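Local coordinates for protein intramolecular trans-sialidase (Macrobdella decora, PDB 3SLI) that probably cleaves terminal sialic acid from sialoglycoconjugates by an intramolecular transfer that releases it as 2,7-anhydro-Neu5Ac, at residues Arg108-Val113 / Gly169-Asp174; Thr38-Tyr43 / Gln189-Thr194; Ile71-Ser76 / Ala98-Leu103; Asn10-Ala15 / Val153-Thr158. All blocks are in the same frame, centred on the assembly; numbering follows the deposited sequence.

Contact 1 of 4, residues Arg108-Val113 / Gly169-Asp174; sequences RVFNTV and GGTIGD
F110 brings the CE2 corner of its ring against the backbone of G173. Its CE2 comes within 3.7 Å of G173 CA. G173 N lies at the ring edge, in the plane of the ring, also 3.7 Å from F110 CE2. The CA of G173 itself is met obliquely. One atom further round, F110 CZ touches the methyl CG2 of T171 at 4.2 Å. The F110 side chain has CG anti to its own carbonyl carbon (chi1 -80°), and this swings the ring across to the other segment. The two strands are not neighbours in their antiparallel sheet, because strand 37-45 runs between them. The ring therefore reaches over that strand and also touches S42 and K44. The domain belongs to a concanavalin-like family, and this sheet is one layer of its beta sandwich. G173 and D174 both face S42 and form a classic beta bulge. G173 has no side chain, so the aromatic ring can sit directly against its backbone. Of the T171 side chain it is the methyl that meets the ring; the T171 carbonyl O also lies near, 4.1 Å from F110 CE2. T171 OG1 is hydrogen-bonded to OD1 of D13 on the neighbouring strand.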
loop_
_atom_site.group_PDB
_atom_site.type_symbol
_atom_site.label_atom_id
_atom_site.label_comp_id
_atom_site.label_asym_id
_atom_site.label_seq_id
_atom_site.Cartn_x
_atom_site.Cartn_y
_atom_site.Cartn_z
ATOM N N ARG A 108 24.492 4.140 -2.868
ATOM C CA ARG A 108 23.827 5.397 -3.207
ATOM C C ARG A 108 23.613 5.408 -4.717
ATOM O O ARG A 108 24.539 5.133 -5.484
ATOM C CB ARG A 108 24.686 6.593 -2.786
ATOM C CG ARG A 108 24.875 6.748 -1.278
ATOM C CD ARG A 108 23.611 7.235 -0.593
ATOM N NE ARG A 108 23.797 7.367 0.852
ATOM C CZ ARG A 108 23.118 8.209 1.626
ATOM N NH1 ARG A 108 22.200 9.011 1.108
ATOM N NH2 ARG A 108 23.351 8.244 2.930
ATOM N N VAL A 109 22.392 5.707 -5.140
ATOM C CA VAL A 109 22.061 5.707 -6.560
ATOM C C VAL A 109 21.609 7.071 -7.087
ATOM O O VAL A 109 21.203 7.944 -6.320
ATOM C CB VAL A 109 20.973 4.642 -6.879
ATOM C CG1 VAL A 109 21.520 3.233 -6.633
ATOM C CG2 VAL A 109 19.705 4.892 -6.042
ATOM N N PHE A 110 21.717 7.253 -8.398
ATOM C CA PHE A 110 21.311 8.497 -9.040
ATOM C C PHE A 110 19.818 8.541 -9.325
ATOM O O PHE A 110 19.203 7.526 -9.660
ATOM C CB PHE A 110 22.056 8.691 -10.369
ATOM C CG PHE A 110 23.452 9.216 -10.218
ATOM C CD1 PHE A 110 24.508 8.357 -9.924
ATOM C CD2 PHE A 110 23.714 10.574 -10.373
ATOM C CE1 PHE A 110 25.813 8.848 -9.785
ATOM C CE2 PHE A 110 25.007 11.076 -10.237
ATOM C CZ PHE A 110 26.062 10.213 -9.942
ATOM N N ASN A 111 19.235 9.720 -9.175
ATOM C CA ASN A 111 17.829 9.922 -9.478
ATOM C C ASN A 111 17.862 11.011 -10.543
ATOM O O ASN A 111 18.802 11.814 -10.582
ATOM C CB ASN A 111 17.042 10.409 -8.251
ATOM C CG ASN A 111 16.944 9.350 -7.153
ATOM O OD1 ASN A 111 17.880 9.156 -6.376
ATOM N ND2 ASN A 111 15.801 8.686 -7.071
ATOM N N THR A 112 16.880 11.010 -11.431
ATOM C CA THR A 112 16.817 12.011 -12.483
ATOM C C THR A 112 15.497 12.746 -12.323
ATOM O O THR A 112 14.422 12.135 -12.336
ATOM C CB THR A 112 16.930 11.360 -13.879
ATOM O OG1 THR A 112 18.004 10.406 -13.873
ATOM C CG2 THR A 112 17.218 12.427 -14.945
ATOM N N VAL A 113 15.583 14.063 -12.160
ATOM C CA VAL A 113 14.400 14.891 -11.952
ATOM C C VAL A 113 14.301 16.046 -12.954
ATOM O O VAL A 113 15.286 16.385 -13.622
ATOM C CB VAL A 113 14.387 15.451 -10.496
ATOM C CG1 VAL A 113 14.604 14.317 -9.516
ATOM C CG2 VAL A 113 15.470 16.518 -10.307
ATOM N N GLY A 169 24.631 17.417 -0.290
ATOM C CA GLY A 169 25.926 16.773 -0.187
ATOM C C GLY A 169 25.839 15.609 -1.154
ATOM O O GLY A 169 24.857 14.857 -1.122
ATOM N N GLY A 170 26.796 15.510 -2.070
ATOM C CA GLY A 170 26.780 14.424 -3.036
ATOM C C GLY A 170 27.325 14.823 -4.396
ATOM O O GLY A 170 28.275 15.606 -4.480
ATOM N N THR A 171 26.703 14.312 -5.456
ATOM C CA THR A 171 27.124 14.592 -6.827
ATOM C C THR A 171 25.986 14.986 -7.770
ATOM O O THR A 171 24.920 14.365 -7.774
ATOM C CB THR A 171 27.825 13.353 -7.457
ATOM O OG1 THR A 171 28.985 13.007 -6.691
ATOM C CG2 THR A 171 28.242 13.632 -8.913
ATOM N N ILE A 172 26.199 16.051 -8.539
ATOM C CA ILE A 172 25.224 16.458 -9.542
ATOM C C ILE A 172 25.814 15.805 -10.802
ATOM O O ILE A 172 26.841 16.251 -11.323
ATOM C CB ILE A 172 25.149 17.996 -9.731
ATOM C CG1 ILE A 172 24.691 18.686 -8.438
ATOM C CG2 ILE A 172 24.181 18.335 -10.868
ATOM C CD1 ILE A 172 23.303 18.292 -7.980
ATOM N N GLY A 173 25.222 14.689 -11.217
ATOM C CA GLY A 173 25.706 13.979 -12.387
ATOM C C GLY A 173 25.625 14.812 -13.650
ATOM O O GLY A 173 26.562 14.837 -14.455
ATOM N N ASP A 174 24.521 15.533 -13.807
ATOM C CA ASP A 174 24.325 16.356 -14.982
ATOM C C ASP A 174 23.195 17.340 -14.739
ATOM O O ASP A 174 22.285 17.068 -13.955
ATOM C CB ASP A 174 23.968 15.458 -16.177
ATOM C CG ASP A 174 24.154 16.152 -17.517
ATOM O OD1 ASP A 174 25.297 16.157 -18.033
ATOM O OD2 ASP A 174 23.160 16.690 -18.053
#

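Contact 2 of 4, residues Thr38-Tyr43 / Gln189-Thr194; sequences TIILSY and QATGVT
T191 OG1 is gripped by two groups: it is hydrogen-bonded to the carbonyl O of L187, one turn back in the helix, and to the backbone N of G130. OG1 sits between the backbone N and the carbonyl carbon of T191 (chi1 63°), which leaves the methyl CG2 for the apolar side. That methyl meets CD1 of I40 at 4.0 Å, the two side chains meeting at a slant. The main touch is made by the same I40 atom. I40 CD1 presses on CB of A190 at 3.3 Å, which is tighter than usual van der Waals contact. I40 reaches this far because its CG1 is anti to the backbone N (chi1 166°) and the chain beyond is nearly extended. A single methyl thus bridges two successive helix residues. The contact joins the last turn of a short helix to one face of a beta sheet. Just beyond the helix, the chain makes a type I turn from T191 to T194. The bond inside it, from T194 N to T191 O, is weak at 3.5 Å. T194 OG1 is then hydrogen-bonded to T112 OG1 and to N129 OD1. Helix 184-191 follows strand 170-178 in the chain and lies over the sheet formed by that strand, strand 37-45 and strand 107-118. I40 also touches K176 and Y178, T191 touches A114, and V193 touches T112. On the other face of strand 37-45, I39 and L41 pack on strand 51-58 of the second sheet.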
loop_
_atom_site.group_PDB
_atom_site.type_symbol
_atom_site.label_atom_id
_atom_site.label_comp_id
_atom_site.label_asym_id
_atom_site.label_seq_id
_atom_site.Cartn_x
_atom_site.Cartn_y
_atom_site.Cartn_z
ATOM N N THR A 38 12.899 24.969 -18.508
ATOM C CA THR A 38 12.926 23.585 -18.051
ATOM C C THR A 38 14.287 23.283 -17.437
ATOM O O THR A 38 15.317 23.700 -17.964
ATOM C CB THR A 38 12.718 22.591 -19.232
ATOM O OG1 THR A 38 11.562 22.970 -19.996
ATOM C CG2 THR A 38 12.515 21.171 -18.704
ATOM N N ILE A 39 14.294 22.601 -16.299
ATOM C CA ILE A 39 15.546 22.220 -15.660
ATOM C C ILE A 39 15.497 20.723 -15.453
ATOM O O ILE A 39 14.499 20.186 -14.973
ATOM C CB ILE A 39 15.776 22.879 -14.273
ATOM C CG1 ILE A 39 15.861 24.404 -14.391
ATOM C CG2 ILE A 39 17.066 22.349 -13.658
ATOM C CD1 ILE A 39 14.544 25.099 -14.165
ATOM N N ILE A 40 16.540 20.041 -15.892
ATOM C CA ILE A 40 16.605 18.608 -15.711
ATOM C C ILE A 40 17.970 18.266 -15.156
ATOM O O ILE A 40 18.996 18.763 -15.636
ATOM C CB ILE A 40 16.284 17.823 -17.020
ATOM C CG1 ILE A 40 16.699 16.360 -16.873
ATOM C CG2 ILE A 40 16.937 18.461 -18.219
ATOM C CD1 ILE A 40 15.846 15.439 -17.670
ATOM N N LEU A 41 17.985 17.477 -14.090
ATOM C CA LEU A 41 19.248 17.098 -13.497
ATOM C C LEU A 41 19.277 15.712 -12.889
ATOM O O LEU A 41 18.253 15.171 -12.462
ATOM C CB LEU A 41 19.737 18.146 -12.488
ATOM C CG LEU A 41 19.050 18.501 -11.171
ATOM C CD1 LEU A 41 20.074 19.236 -10.323
ATOM C CD2 LEU A 41 17.828 19.380 -11.388
ATOM N N SER A 42 20.469 15.134 -12.932
ATOM C CA SER A 42 20.762 13.811 -12.409
ATOM C C SER A 42 21.608 14.069 -11.162
ATOM O O SER A 42 22.569 14.832 -11.221
ATOM C CB SER A 42 21.585 13.051 -13.459
ATOM O OG SER A 42 21.920 11.743 -13.035
ATOM N N TYR A 43 21.269 13.446 -10.039
ATOM C CA TYR A 43 22.039 13.663 -8.810
ATOM C C TYR A 43 22.103 12.406 -7.958
ATOM O O TYR A 43 21.274 11.506 -8.105
ATOM C CB TYR A 43 21.399 14.775 -7.957
ATOM C CG TYR A 43 20.159 14.303 -7.219
ATOM C CD1 TYR A 43 18.912 14.341 -7.832
ATOM C CD2 TYR A 43 20.249 13.724 -5.938
ATOM C CE1 TYR A 43 17.784 13.806 -7.208
ATOM C CE2 TYR A 43 19.125 13.183 -5.307
ATOM C CZ TYR A 43 17.900 13.227 -5.950
ATOM O OH TYR A 43 16.785 12.668 -5.376
ATOM N N GLN A 189 10.656 10.616 -20.697
ATOM C CA GLN A 189 11.741 9.899 -21.353
ATOM C C GLN A 189 13.099 10.235 -20.710
ATOM O O GLN A 189 13.845 9.339 -20.303
ATOM C CB GLN A 189 11.745 10.267 -22.840
ATOM C CG GLN A 189 12.752 9.522 -23.688
ATOM C CD GLN A 189 12.367 8.078 -23.903
ATOM O OE1 GLN A 189 11.192 7.757 -24.114
ATOM N NE2 GLN A 189 13.354 7.190 -23.854
ATOM N N ALA A 190 13.404 11.527 -20.597
ATOM C CA ALA A 190 14.664 11.978 -20.013
ATOM C C ALA A 190 14.883 11.504 -18.576
ATOM O O ALA A 190 15.969 11.027 -18.237
ATOM C CB ALA A 190 14.755 13.490 -20.074
ATOM N N THR A 191 13.866 11.650 -17.730
ATOM C CA THR A 191 13.992 11.235 -16.330
ATOM C C THR A 191 13.880 9.718 -16.127
ATOM O O THR A 191 14.412 9.186 -15.155
ATOM C CB THR A 191 12.990 11.980 -15.394
ATOM O OG1 THR A 191 11.641 11.658 -15.750
ATOM C CG2 THR A 191 13.194 13.499 -15.472
ATOM N N GLY A 192 13.240 9.029 -17.071
ATOM C CA GLY A 192 13.072 7.586 -16.978
ATOM C C GLY A 192 14.340 6.763 -17.118
ATOM O O GLY A 192 14.302 5.532 -17.037
ATOM N N VAL A 193 15.471 7.434 -17.306
ATOM C CA VAL A 193 16.741 6.748 -17.456
ATOM C C VAL A 193 17.217 6.095 -16.149
ATOM O O VAL A 193 18.153 5.288 -16.149
ATOM C CB VAL A 193 17.810 7.702 -18.040
ATOM C CG1 VAL A 193 18.376 8.621 -16.969
ATOM C CG2 VAL A 193 18.896 6.910 -18.731
ATOM N N THR A 194 16.599 6.468 -15.031
ATOM C CA THR A 194 16.949 5.876 -13.743
ATOM C C THR A 194 15.678 5.419 -13.032
ATOM O O THR A 194 14.797 6.227 -12.741
ATOM C CB THR A 194 17.724 6.858 -12.816
ATOM O OG1 THR A 194 17.028 8.110 -12.733
ATOM C CG2 THR A 194 19.152 7.068 -13.305
#

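Contact 3 of 4, residues Ile71-Ser76 / Ala98-Leu103; sequences IYITNS and ASVRAL
The apolar part is one methyl pair, I73 CG2 against V100 CG2 at 4.1 Å. The two side chains cross at about a right angle. V100 presents the methyl that lies between its backbone N and carbonyl carbon (chi1 -61°), the crowded position. Y43 touches both residues and packs beside the pair.

The polar link across the contact runs through a water. This water donates to S76 O at 2.8 Å and accepts from A98 N at 2.9 Å. It spans two backbone groups that are too far apart to bond directly.

A charged group shapes the loop itself. R101 holds L103 O side-on with two nitrogens, NE at 3.0 Å and NH2 at 2.9 Å. The L103 O atom lies in the guanidinium plane. NH2 approaches in the carbonyl plane, whereas NE comes from above it. The third nitrogen, NH1, forms a salt bridge with E668, near the C-terminal end of the chain.

The segment 98-103 is the loop between strands 91-96 and 103-104, so it passes from one sheet of the sandwich to the other. Strand 67-74, of the six-stranded sheet, meets the loop through I73. V100 also touches Y43 of strand 37-45 and N111 of strand 107-118, both in the other sheet.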
loop_
_atom_site.group_PDB
_atom_site.type_symbol
_atom_site.label_atom_id
_atom_site.label_comp_id
_atom_site.label_asym_id
_atom_site.label_seq_id
_atom_site.Cartn_x
_atom_site.Cartn_y
_atom_site.Cartn_z
ATOM N N ILE A 71 14.888 23.929 -6.561
ATOM C CA ILE A 71 14.343 22.584 -6.734
ATOM C C ILE A 71 15.091 21.836 -5.636
ATOM O O ILE A 71 16.315 21.910 -5.581
ATOM C CB ILE A 71 14.739 21.964 -8.099
ATOM C CG1 ILE A 71 14.217 22.822 -9.253
ATOM C CG2 ILE A 71 14.198 20.526 -8.211
ATOM C CD1 ILE A 71 14.702 22.356 -10.622
ATOM N N TYR A 72 14.372 21.112 -4.780
ATOM C CA TYR A 72 15.011 20.407 -3.666
ATOM C C TYR A 72 14.480 18.990 -3.471
ATOM O O TYR A 72 13.440 18.624 -4.023
ATOM C CB TYR A 72 14.792 21.197 -2.352
ATOM C CG TYR A 72 13.345 21.199 -1.871
ATOM C CD1 TYR A 72 12.836 20.137 -1.113
ATOM C CD2 TYR A 72 12.461 22.206 -2.259
ATOM C CE1 TYR A 72 11.492 20.069 -0.775
ATOM C CE2 TYR A 72 11.107 22.150 -1.919
ATOM C CZ TYR A 72 10.629 21.073 -1.181
ATOM O OH TYR A 72 9.292 20.988 -0.873
ATOM N N ILE A 73 15.205 18.217 -2.662
ATOM C CA ILE A 73 14.818 16.862 -2.284
ATOM C C ILE A 73 14.945 16.807 -0.752
ATOM O O ILE A 73 15.572 17.688 -0.145
ATOM C CB ILE A 73 15.712 15.760 -2.941
ATOM C CG1 ILE A 73 17.198 16.054 -2.730
ATOM C CG2 ILE A 73 15.359 15.610 -4.423
ATOM C CD1 ILE A 73 17.921 15.055 -1.838
ATOM N N THR A 74 14.307 15.826 -0.118
ATOM C CA THR A 74 14.396 15.697 1.335
ATOM C C THR A 74 14.991 14.337 1.669
ATOM O O THR A 74 14.949 13.416 0.844
ATOM C CB THR A 74 13.009 15.825 2.026
ATOM O OG1 THR A 74 12.244 14.626 1.820
ATOM C CG2 THR A 74 12.238 17.032 1.482
ATOM N N ASN A 75 15.509 14.183 2.883
ATOM C CA ASN A 75 16.100 12.909 3.276
ATOM C C ASN A 75 15.075 11.778 3.374
ATOM O O ASN A 75 15.444 10.615 3.522
ATOM C CB ASN A 75 16.941 13.032 4.560
ATOM C CG ASN A 75 16.128 13.420 5.805
ATOM O OD1 ASN A 75 16.708 13.646 6.868
ATOM N ND2 ASN A 75 14.811 13.502 5.688
ATOM N N SER A 76 13.795 12.125 3.269
ATOM C CA SER A 76 12.723 11.142 3.313
ATOM C C SER A 76 12.157 10.874 1.913
ATOM O O SER A 76 11.052 10.344 1.771
ATOM C CB SER A 76 11.617 11.583 4.267
ATOM O OG SER A 76 11.057 12.819 3.877
ATOM N N ALA A 98 7.828 10.958 -0.955
ATOM C CA ALA A 98 8.270 9.660 -1.450
ATOM C C ALA A 98 8.371 9.557 -2.981
ATOM O O ALA A 98 7.818 8.631 -3.585
ATOM C CB ALA A 98 7.330 8.585 -0.913
ATOM N N SER A 99 9.083 10.506 -3.592
ATOM C CA SER A 99 9.265 10.551 -5.044
ATOM C C SER A 99 10.619 10.027 -5.516
ATOM O O SER A 99 10.747 9.571 -6.656
ATOM C CB SER A 99 9.094 11.987 -5.548
ATOM O OG SER A 99 7.783 12.467 -5.312
ATOM N N VAL A 100 11.632 10.127 -4.658
ATOM C CA VAL A 100 12.980 9.686 -4.984
ATOM C C VAL A 100 13.517 8.773 -3.880
ATOM O O VAL A 100 12.908 8.673 -2.811
ATOM C CB VAL A 100 13.933 10.913 -5.168
ATOM C CG1 VAL A 100 13.434 11.790 -6.312
ATOM C CG2 VAL A 100 14.022 11.739 -3.892
ATOM N N ARG A 101 14.637 8.102 -4.130
ATOM C CA ARG A 101 15.230 7.230 -3.121
ATOM C C ARG A 101 16.697 7.614 -2.953
ATOM O O ARG A 101 17.209 8.422 -3.720
ATOM C CB ARG A 101 15.066 5.743 -3.481
ATOM C CG ARG A 101 15.941 5.211 -4.619
ATOM C CD ARG A 101 15.646 3.730 -4.860
ATOM N NE ARG A 101 15.909 2.908 -3.672
ATOM C CZ ARG A 101 15.280 1.767 -3.379
ATOM N NH1 ARG A 101 14.335 1.293 -4.176
ATOM N NH2 ARG A 101 15.627 1.075 -2.301
ATOM N N ALA A 102 17.374 7.060 -1.952
ATOM C CA ALA A 102 18.770 7.411 -1.722
ATOM C C ALA A 102 19.710 6.242 -1.877
ATOM O O ALA A 102 20.786 6.367 -2.469
ATOM C CB ALA A 102 18.935 8.028 -0.340
ATOM N N LEU A 103 19.259 5.080 -1.427
ATOM C CA LEU A 103 20.081 3.883 -1.467
ATOM C C LEU A 103 19.299 2.692 -1.999
ATOM O O LEU A 103 18.110 2.544 -1.716
ATOM C CB LEU A 103 20.602 3.602 -0.058
ATOM C CG LEU A 103 21.636 2.503 0.157
ATOM C CD1 LEU A 103 22.701 3.014 1.116
ATOM C CD2 LEU A 103 20.957 1.238 0.685
HETATM O O HOH W 1 8.556 11.633 1.734
#

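Contact 4 of 4, residues Asn10-Ala15 / Val153-Thr158; sequences NNVDIA and VTLGGT
I14 and G156 bring their CA atoms to 6.6 Å, at the point where one segment leaves its strand and the other turns away with a positive phi at G156 (74°). I14 carries most of the contact. Its CG1 is anti to its own carbonyl carbon (chi1 -62°), and the chain then runs out extended to CD1. This methyl lies over the peptide between L155 and G156. I14 CD1 is 3.7 Å from L155 C and 3.8 Å from G156 N. It also meets the side chain of L155, at CB, 3.9 Å away. G156 has no side chain, so the methyl can come down on the peptide. The second touch is looser, with V12 CG1 4.2 Å from L155 CD2. Strand 5-14 belongs to one sheet and strand 152-155 to the other, so this is face-to-face packing inside the beta sandwich of a concanavalin-like domain. All four touching residues are buried. Y20 touches V12, I14 and L155, and comes from the edge strand 20-21. I172 packs on I14 and L155, while F55 and I175 also touch L155. D13, between V12 and I14, is exposed and points away from the interior. N10 ND2, earlier on the strand, is hydrogen-bonded to D174 OD1. The backbone of V12 pairs with that of I172 on strand 170-178.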
loop_
_atom_site.group_PDB
_atom_site.type_symbol
_atom_site.label_atom_id
_atom_site.label_comp_id
_atom_site.label_asym_id
_atom_site.label_seq_id
_atom_site.Cartn_x
_atom_site.Cartn_y
_atom_site.Cartn_z
ATOM N N ASN A 10 28.364 19.037 -15.961
ATOM C CA ASN A 10 28.449 17.596 -15.802
ATOM C C ASN A 10 29.436 17.170 -14.710
ATOM O O ASN A 10 30.455 17.826 -14.497
ATOM C CB ASN A 10 28.832 16.993 -17.164
ATOM C CG ASN A 10 29.092 15.510 -17.103
ATOM O OD1 ASN A 10 30.236 15.068 -17.215
ATOM N ND2 ASN A 10 28.034 14.726 -16.941
ATOM N N ASN A 11 29.097 16.087 -14.006
ATOM C CA ASN A 11 29.916 15.509 -12.935
ATOM C C ASN A 11 30.462 16.502 -11.912
ATOM O O ASN A 11 31.673 16.655 -11.759
ATOM C CB ASN A 11 31.054 14.663 -13.528
ATOM C CG ASN A 11 30.544 13.549 -14.444
ATOM O OD1 ASN A 11 29.389 13.120 -14.346
ATOM N ND2 ASN A 11 31.401 13.086 -15.347
ATOM N N VAL A 12 29.559 17.144 -11.180
ATOM C CA VAL A 12 29.947 18.125 -10.177
ATOM C C VAL A 12 29.801 17.576 -8.753
ATOM O O VAL A 12 28.692 17.263 -8.307
ATOM C CB VAL A 12 29.090 19.413 -10.307
ATOM C CG1 VAL A 12 29.546 20.445 -9.295
ATOM C CG2 VAL A 12 29.166 19.972 -11.733
ATOM N N ASP A 13 30.921 17.443 -8.048
ATOM C CA ASP A 13 30.901 16.960 -6.667
ATOM C C ASP A 13 30.703 18.135 -5.719
ATOM O O ASP A 13 31.411 19.139 -5.805
ATOM C CB ASP A 13 32.202 16.232 -6.319
ATOM C CG ASP A 13 32.320 14.882 -7.004
ATOM O OD1 ASP A 13 31.279 14.255 -7.287
ATOM O OD2 ASP A 13 33.462 14.443 -7.250
ATOM N N ILE A 14 29.742 18.006 -4.812
ATOM C CA ILE A 14 29.447 19.069 -3.862
ATOM C C ILE A 14 29.630 18.631 -2.412
ATOM O O ILE A 14 29.010 17.665 -1.954
ATOM C CB ILE A 14 28.017 19.605 -4.084
ATOM C CG1 ILE A 14 27.920 20.199 -5.495
ATOM C CG2 ILE A 14 27.646 20.641 -3.018
ATOM C CD1 ILE A 14 26.540 20.646 -5.892
ATOM N N ALA A 15 30.541 19.304 -1.717
ATOM C CA ALA A 15 30.799 19.015 -0.315
ATOM C C ALA A 15 29.626 19.578 0.468
ATOM O O ALA A 15 29.177 20.697 0.215
ATOM C CB ALA A 15 32.102 19.661 0.141
ATOM N N VAL A 153 23.398 31.902 -9.079
ATOM C CA VAL A 153 22.888 30.655 -9.634
ATOM C C VAL A 153 23.756 29.665 -8.875
ATOM O O VAL A 153 24.990 29.692 -8.988
ATOM C CB VAL A 153 23.147 30.517 -11.155
ATOM C CG1 VAL A 153 22.620 29.168 -11.647
ATOM C CG2 VAL A 153 22.467 31.651 -11.910
ATOM N N THR A 154 23.119 28.812 -8.078
ATOM C CA THR A 154 23.844 27.868 -7.242
ATOM C C THR A 154 23.335 26.429 -7.319
ATOM O O THR A 154 22.140 26.168 -7.467
ATOM C CB THR A 154 23.803 28.340 -5.749
ATOM O OG1 THR A 154 24.330 29.670 -5.650
ATOM C CG2 THR A 154 24.614 27.419 -4.846
ATOM N N LEU A 155 24.279 25.510 -7.194
ATOM C CA LEU A 155 24.022 24.080 -7.200
ATOM C C LEU A 155 24.275 23.607 -5.760
ATOM O O LEU A 155 25.198 24.093 -5.095
ATOM C CB LEU A 155 25.038 23.411 -8.133
ATOM C CG LEU A 155 24.659 22.546 -9.332
ATOM C CD1 LEU A 155 23.496 23.133 -10.093
ATOM C CD2 LEU A 155 25.900 22.361 -10.215
ATOM N N GLY A 156 23.433 22.698 -5.270
ATOM C CA GLY A 156 23.610 22.144 -3.933
ATOM C C GLY A 156 23.267 22.994 -2.724
ATOM O O GLY A 156 23.709 22.699 -1.611
ATOM N N GLY A 157 22.467 24.031 -2.918
ATOM C CA GLY A 157 22.094 24.884 -1.806
ATOM C C GLY A 157 21.398 26.129 -2.309
ATOM O O GLY A 157 21.329 26.355 -3.524
ATOM N N THR A 158 20.824 26.896 -1.388
ATOM C CA THR A 158 20.136 28.143 -1.713
ATOM C C THR A 158 20.786 29.229 -0.867
ATOM O O THR A 158 20.854 29.101 0.356
ATOM C CB THR A 158 18.637 28.066 -1.381
ATOM O OG1 THR A 158 17.995 27.159 -2.290
ATOM C CG2 THR A 158 17.983 29.446 -1.493
#

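How the contacts relate
All four contacts lie in the N-terminal, concanavalin-like domain. Contact 4 is fully buried between the two sheets and made by van der Waals contact, aliphatic side chains on each other and on a peptide. Contact 3 packs the crossover loop between the sheets on strand 67-74, where a water and a charged side chain enter. Contacts 1 and 2 lie on the other face of the seven-stranded sheet and are only partly buried. They share strand 37-45: contact 1 reaches across it, and contact 2 uses its I40. The two meet through T112 and T194 and through S42 and D174. Contact 1 joins contact 4 through neighbouring strands 170-178 and 5-14. Y43 of contact 2 packs on the methyl pair of contact 3.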